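Local coordinates for soluble epoxide hydrolase (Bacillus megaterium, PDB 4INZ), which is an epoxide hydrolase of the alpha/beta hydrolase superfamily, built on a mixed, largely parallel beta sheet, at residues M41-G46 with F65-L70; S51-H56 with A285-K290. The protein carries 1 engineered substitution. One frame throughout, in Å; residues are numbered along the deposited sequence.

Both contacts are buried, each centred about 11 Å from the centre of the chain, and their own centres lie 11 Å apart. Interaction 1 is backbone-led: two neighbouring parallel strands of the central sheet share a parallel ladder of backbone hydrogen bonds, with apolar side chains on both faces. Interaction 2 depends on side chains, pairing the 3-10 turn and helix start at 51-56 with the short helix 286-289 through a forked arginine-histidine hydrogen bond, an isoleucine over an imidazole and an amide over an indole. Trp54 joins the two, since its CE3 lies 3.4 Å from Phe43 CD2. Segment 51-56 also falls within the crossover connecting the strands of interaction 1.

Interaction 1: M41-G46 with F65-L70; sequences MLFLHG and FHTVAL
Met41 meets Phe65 at one end of the pairing between the parallel strands 40-44 and 66-70; with helix 55-61 they form a beta-alpha-beta unit of the alpha/beta hydrolase fold. The segment axes approach to 4.7 Å at 20°. Bent at chi3 (-74°), Met41 sets CE over the centre of the Phe65 ring, 3.6 Å from its centroid, a CH-pi contact with the sulfur farther off in a Met-aromatic relation. Its backbone donates from N to His66 O and accepts at O from Val68 N. On the other sheet face, which helix 89-102 covers, Leu42 CD1 touches Val68 CG1 at 3.7 Å. Phe43 N then donates to Val68 O at 2.8 Å, while Phe43 O takes the longer bond from Leu70 N. The Phe43 ring lies on the Met41 face; its edge atom CE1 abuts Thr67 CB at 3.9 Å, and Phe43 CB packs on Ala69 CB. Leu44 and Leu70 run side by side, pointing the same way. Where the strands diverge, a water donates to both Phe43 O and Leu70 O. Finally, the edge of the His45 ring reaches the second strand's end, with CD2 3.1 Å from Leu70 O.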
loop_
_atom_site.group_PDB
_atom_site.type_symbol
_atom_site.label_atom_id
_atom_site.label_comp_id
_atom_site.label_asym_id
_atom_site.label_seq_id
_atom_site.Cartn_x
_atom_site.Cartn_y
_atom_site.Cartn_z
ATOM N N MET A 41 11.813 6.825 -7.341
ATOM C CA MET A 41 10.766 6.917 -6.336
ATOM C C MET A 41 9.696 5.905 -6.738
ATOM O O MET A 41 8.978 6.093 -7.726
ATOM C CB MET A 41 10.191 8.334 -6.262
ATOM C CG MET A 41 9.179 8.527 -5.134
ATOM S SD MET A 41 8.587 10.226 -5.032
ATOM C CE MET A 41 10.030 11.033 -4.313
ATOM N N LEU A 42 9.622 4.813 -5.985
ATOM C CA LEU A 42 8.743 3.695 -6.310
ATOM C C LEU A 42 7.530 3.695 -5.387
ATOM O O LEU A 42 7.683 3.682 -4.165
ATOM C CB LEU A 42 9.517 2.386 -6.161
ATOM C CG LEU A 42 8.763 1.079 -6.396
ATOM C CD1 LEU A 42 8.248 1.012 -7.831
ATOM C CD2 LEU A 42 9.678 -0.114 -6.098
ATOM N N PHE A 43 6.337 3.721 -5.979
ATOM C CA PHE A 43 5.076 3.823 -5.235
ATOM C C PHE A 43 4.341 2.487 -5.249
ATOM O O PHE A 43 4.162 1.884 -6.319
ATOM C CB PHE A 43 4.137 4.852 -5.886
ATOM C CG PHE A 43 4.678 6.252 -5.940
ATOM C CD1 PHE A 43 5.532 6.644 -6.967
ATOM C CD2 PHE A 43 4.282 7.197 -4.998
ATOM C CE1 PHE A 43 6.013 7.941 -7.033
ATOM C CE2 PHE A 43 4.758 8.505 -5.051
ATOM C CZ PHE A 43 5.620 8.881 -6.074
ATOM N N LEU A 44 3.888 2.050 -4.077
ATOM C CA LEU A 44 3.136 0.805 -3.932
ATOM C C LEU A 44 1.761 1.069 -3.331
ATOM O O LEU A 44 1.646 1.479 -2.163
ATOM C CB LEU A 44 3.880 -0.161 -3.005
ATOM C CG LEU A 44 5.347 -0.465 -3.309
ATOM C CD1 LEU A 44 5.852 -1.519 -2.340
ATOM C CD2 LEU A 44 5.522 -0.933 -4.752
ATOM N N HIS A 45 0.727 0.817 -4.128
ATOM C CA HIS A 45 -0.658 0.970 -3.709
ATOM C C HIS A 45 -1.109 -0.215 -2.872
ATOM O O HIS A 45 -0.342 -1.157 -2.627
ATOM C CB HIS A 45 -1.556 1.041 -4.944
ATOM C CG HIS A 45 -1.639 -0.263 -5.677
ATOM N ND1 HIS A 45 -2.547 -1.245 -5.344
ATOM C CD2 HIS A 45 -0.896 -0.763 -6.693
ATOM C CE1 HIS A 45 -2.371 -2.289 -6.136
ATOM N NE2 HIS A 45 -1.373 -2.023 -6.962
ATOM N N GLY A 46 -2.365 -0.158 -2.433
ATOM C CA GLY A 46 -2.982 -1.258 -1.712
ATOM C C GLY A 46 -4.370 -1.566 -2.258
ATOM O O GLY A 46 -4.663 -1.293 -3.416
ATOM N N PHE A 65 12.551 13.300 -9.922
ATOM C CA PHE A 65 12.733 11.876 -9.656
ATOM C C PHE A 65 12.211 11.045 -10.827
ATOM O O PHE A 65 11.381 11.509 -11.607
ATOM C CB PHE A 65 11.939 11.459 -8.414
ATOM C CG PHE A 65 12.468 12.017 -7.117
ATOM C CD1 PHE A 65 11.987 13.219 -6.611
ATOM C CD2 PHE A 65 13.421 11.319 -6.385
ATOM C CE1 PHE A 65 12.471 13.727 -5.405
ATOM C CE2 PHE A 65 13.909 11.817 -5.179
ATOM C CZ PHE A 65 13.434 13.018 -4.685
ATOM N N HIS A 66 12.693 9.811 -10.936
ATOM C CA HIS A 66 12.069 8.828 -11.805
ATOM C C HIS A 66 10.942 8.196 -11.002
ATOM O O HIS A 66 11.179 7.315 -10.171
ATOM C CB HIS A 66 13.076 7.755 -12.236
ATOM C CG HIS A 66 12.511 6.739 -13.180
ATOM N ND1 HIS A 66 13.166 5.566 -13.491
ATOM C CD2 HIS A 66 11.350 6.718 -13.882
ATOM C CE1 HIS A 66 12.438 4.869 -14.346
ATOM N NE2 HIS A 66 11.331 5.546 -14.600
ATOM N N THR A 67 9.719 8.662 -11.236
ATOM C CA THR A 67 8.568 8.183 -10.479
ATOM C C THR A 67 7.973 6.953 -11.148
ATOM O O THR A 67 7.551 7.010 -12.298
ATOM C CB THR A 67 7.478 9.266 -10.362
ATOM O OG1 THR A 67 7.107 9.709 -11.671
ATOM C CG2 THR A 67 7.992 10.453 -9.556
ATOM N N VAL A 68 7.945 5.844 -10.417
ATOM C CA VAL A 68 7.367 4.598 -10.913
ATOM C C VAL A 68 6.286 4.108 -9.957
ATOM O O VAL A 68 6.542 3.920 -8.760
ATOM C CB VAL A 68 8.459 3.506 -11.067
ATOM C CG1 VAL A 68 7.839 2.154 -11.360
ATOM C CG2 VAL A 68 9.442 3.889 -12.171
ATOM N N ALA A 69 5.073 3.925 -10.472
ATOM C CA ALA A 69 3.986 3.370 -9.668
ATOM C C ALA A 69 3.629 1.981 -10.184
ATOM O O ALA A 69 3.187 1.823 -11.324
ATOM C CB ALA A 69 2.757 4.297 -9.694
ATOM N N LEU A 70 3.842 0.976 -9.339
ATOM C CA LEU A 70 3.651 -0.420 -9.715
ATOM C C LEU A 70 2.198 -0.862 -9.533
ATOM O O LEU A 70 1.542 -0.469 -8.568
ATOM C CB LEU A 70 4.556 -1.299 -8.851
ATOM C CG LEU A 70 4.656 -2.797 -9.131
ATOM C CD1 LEU A 70 5.242 -3.039 -10.518
ATOM C CD2 LEU A 70 5.531 -3.444 -8.062
HETATM O O HOH W 1 1.476 1.746 -6.981
#

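Interaction 2: S51-H56 with A285-K290; sequences SHIWRH and APQHEK
Ile53 lays its CG1 over the centre of the His288 imidazole, 3.6 Å from the centroid, a CH-pi contact in which the two side chains cross at about a right angle. A first torsion that turns CG1 anti to the backbone N (chi1 -166°) brings it over the ring; CD1, farther along the extended branch, touches Gln287 NE2 and, at 4.0 Å, Ala285 CB. The same imidazole is held at its edge by Arg55. NH1 and NH2 both donate to ND1 of His288, at 3.0 and 3.2 Å, the NH1 bond being the straighter; ND1 is therefore the acceptor, and guanidinium and ring planes stand 80° apart. NH1 also donates to His52 O at 3.1 Å. That carbonyl accepts Arg55 N from its opposite face, so the arginine's head is tied to its own turn while it grips the histidine. In the alpha/beta hydrolase fold this contact joins the 3-10 turn 51-54 and the start of helix 55-61, in the crossover after strand 40-44, to the short helix 286-289 that follows the last strand, 274-279. Tyr204 of helix 198-210 touches both Ile53 and His288. Gln287 folds at chi2 across one face of the Trp54 indole: CG lies 3.6 Å from CZ3, NE2 lies 3.5 Å from CH2, and amide and ring planes are 26° apart. The edge of the partly exposed His56 ring meets His288 CB through CD2, and a water bonded to His56 NE2 donates to His288 O at 2.7 Å.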
loop_
_atom_site.group_PDB
_atom_site.type_symbol
_atom_site.label_atom_id
_atom_site.label_comp_id
_atom_site.label_asym_id
_atom_site.label_seq_id
_atom_site.Cartn_x
_atom_site.Cartn_y
_atom_site.Cartn_z
ATOM N N SER A 51 -1.985 1.614 -9.521
ATOM C CA SER A 51 -0.991 2.661 -9.740
ATOM C C SER A 51 -1.587 4.068 -9.830
ATOM O O SER A 51 -0.957 5.048 -9.411
ATOM C CB SER A 51 -0.165 2.344 -10.991
ATOM O OG SER A 51 -1.023 2.094 -12.097
ATOM N N HIS A 52 -2.798 4.168 -10.367
ATOM C CA HIS A 52 -3.428 5.469 -10.607
ATOM C C HIS A 52 -3.629 6.279 -9.319
ATOM O O HIS A 52 -3.746 7.503 -9.368
ATOM C CB HIS A 52 -4.773 5.260 -11.318
ATOM C CG HIS A 52 -5.432 6.520 -11.788
ATOM N ND1 HIS A 52 -4.930 7.286 -12.820
ATOM C CD2 HIS A 52 -6.578 7.126 -11.393
ATOM C CE1 HIS A 52 -5.731 8.319 -13.028
ATOM N NE2 HIS A 52 -6.739 8.245 -12.178
ATOM N N ILE A 53 -3.672 5.615 -8.165
ATOM C CA ILE A 53 -3.924 6.360 -6.928
ATOM C C ILE A 53 -2.814 7.385 -6.669
ATOM O O ILE A 53 -3.017 8.377 -5.960
ATOM C CB ILE A 53 -4.126 5.442 -5.697
ATOM C CG1 ILE A 53 -4.712 6.245 -4.529
ATOM C CG2 ILE A 53 -2.807 4.758 -5.287
ATOM C CD1 ILE A 53 -5.248 5.371 -3.423
ATOM N N TRP A 54 -1.654 7.158 -7.279
ATOM C CA TRP A 54 -0.482 7.998 -7.049
ATOM C C TRP A 54 -0.330 9.133 -8.058
ATOM O O TRP A 54 0.682 9.844 -8.057
ATOM C CB TRP A 54 0.782 7.141 -7.077
ATOM C CG TRP A 54 0.807 6.083 -6.036
ATOM C CD1 TRP A 54 0.708 4.728 -6.231
ATOM C CD2 TRP A 54 0.943 6.280 -4.628
ATOM N NE1 TRP A 54 0.786 4.071 -5.022
ATOM C CE2 TRP A 54 0.932 5.000 -4.025
ATOM C CE3 TRP A 54 1.087 7.412 -3.819
ATOM C CZ2 TRP A 54 1.049 4.825 -2.644
ATOM C CZ3 TRP A 54 1.212 7.235 -2.442
ATOM C CH2 TRP A 54 1.192 5.949 -1.871
ATOM N N ARG A 55 -1.335 9.305 -8.911
ATOM C CA ARG A 55 -1.244 10.251 -10.026
ATOM C C ARG A 55 -0.720 11.647 -9.648
ATOM O O ARG A 55 0.051 12.251 -10.403
ATOM C CB ARG A 55 -2.604 10.367 -10.724
ATOM C CG ARG A 55 -3.732 10.864 -9.818
ATOM C CD ARG A 55 -5.096 10.470 -10.387
ATOM N NE ARG A 55 -6.198 10.950 -9.560
ATOM C CZ ARG A 55 -6.616 10.339 -8.457
ATOM N NH1 ARG A 55 -6.019 9.221 -8.048
ATOM N NH2 ARG A 55 -7.627 10.850 -7.759
ATOM N N HIS A 56 -1.148 12.171 -8.500
ATOM C CA HIS A 56 -0.753 13.526 -8.118
ATOM C C HIS A 56 0.706 13.609 -7.685
ATOM O O HIS A 56 1.355 14.649 -7.850
ATOM C CB HIS A 56 -1.658 14.069 -7.016
ATOM C CG HIS A 56 -3.098 14.165 -7.413
ATOM N ND1 HIS A 56 -3.546 15.036 -8.384
ATOM C CD2 HIS A 56 -4.191 13.503 -6.967
ATOM C CE1 HIS A 56 -4.855 14.902 -8.521
ATOM N NE2 HIS A 56 -5.273 13.986 -7.666
ATOM N N ALA A 285 -6.864 7.517 2.395
ATOM C CA ALA A 285 -5.930 7.714 1.278
ATOM C C ALA A 285 -5.568 9.182 1.054
ATOM O O ALA A 285 -5.974 9.798 0.059
ATOM C CB ALA A 285 -6.497 7.108 0.007
ATOM N N PRO A 286 -4.778 9.746 1.974
ATOM C CA PRO A 286 -4.406 11.163 1.905
ATOM C C PRO A 286 -3.785 11.536 0.565
ATOM O O PRO A 286 -3.959 12.659 0.114
ATOM C CB PRO A 286 -3.348 11.300 3.002
ATOM C CG PRO A 286 -3.665 10.206 3.978
ATOM C CD PRO A 286 -4.162 9.059 3.122
ATOM N N GLN A 287 -3.065 10.612 -0.056
ATOM C CA GLN A 287 -2.293 10.972 -1.235
ATOM C C GLN A 287 -3.151 11.548 -2.364
ATOM O O GLN A 287 -2.685 12.423 -3.097
ATOM C CB GLN A 287 -1.398 9.815 -1.714
ATOM C CG GLN A 287 -2.122 8.606 -2.300
ATOM C CD GLN A 287 -2.489 7.570 -1.255
ATOM O OE1 GLN A 287 -2.901 7.914 -0.145
ATOM N NE2 GLN A 287 -2.329 6.288 -1.602
ATOM N N HIS A 288 -4.390 11.071 -2.518
ATOM C CA HIS A 288 -5.277 11.688 -3.512
ATOM C C HIS A 288 -6.472 12.448 -2.939
ATOM O O HIS A 288 -7.159 13.149 -3.676
ATOM C CB HIS A 288 -5.670 10.750 -4.681
ATOM C CG HIS A 288 -6.604 9.637 -4.316
ATOM N ND1 HIS A 288 -7.222 8.855 -5.273
ATOM C CD2 HIS A 288 -7.006 9.150 -3.119
ATOM C CE1 HIS A 288 -7.967 7.942 -4.681
ATOM N NE2 HIS A 288 -7.854 8.098 -3.372
ATOM N N GLU A 289 -6.688 12.350 -1.627
ATOM C CA GLU A 289 -7.689 13.189 -0.961
ATOM C C GLU A 289 -7.206 14.625 -0.770
ATOM O O GLU A 289 -7.972 15.580 -0.971
ATOM C CB GLU A 289 -8.062 12.611 0.405
ATOM C CG GLU A 289 -8.792 11.293 0.344
ATOM C CD GLU A 289 -9.147 10.763 1.722
ATOM O OE1 GLU A 289 -9.607 11.569 2.570
ATOM O OE2 GLU A 289 -8.968 9.539 1.949
ATOM N N LYS A 290 -5.942 14.771 -0.370
ATOM C CA LYS A 290 -5.343 16.073 -0.074
ATOM C C LYS A 290 -3.947 16.143 -0.692
ATOM O O LYS A 290 -2.942 16.230 0.019
ATOM C CB LYS A 290 -5.235 16.273 1.442
ATOM C CG LYS A 290 -6.572 16.273 2.173
ATOM C CD LYS A 290 -7.441 17.456 1.769
ATOM C CE LYS A 290 -8.709 17.528 2.628
ATOM N NZ LYS A 290 -9.493 18.799 2.450
HETATM O O HOH W 2 -7.655 13.833 -6.213
#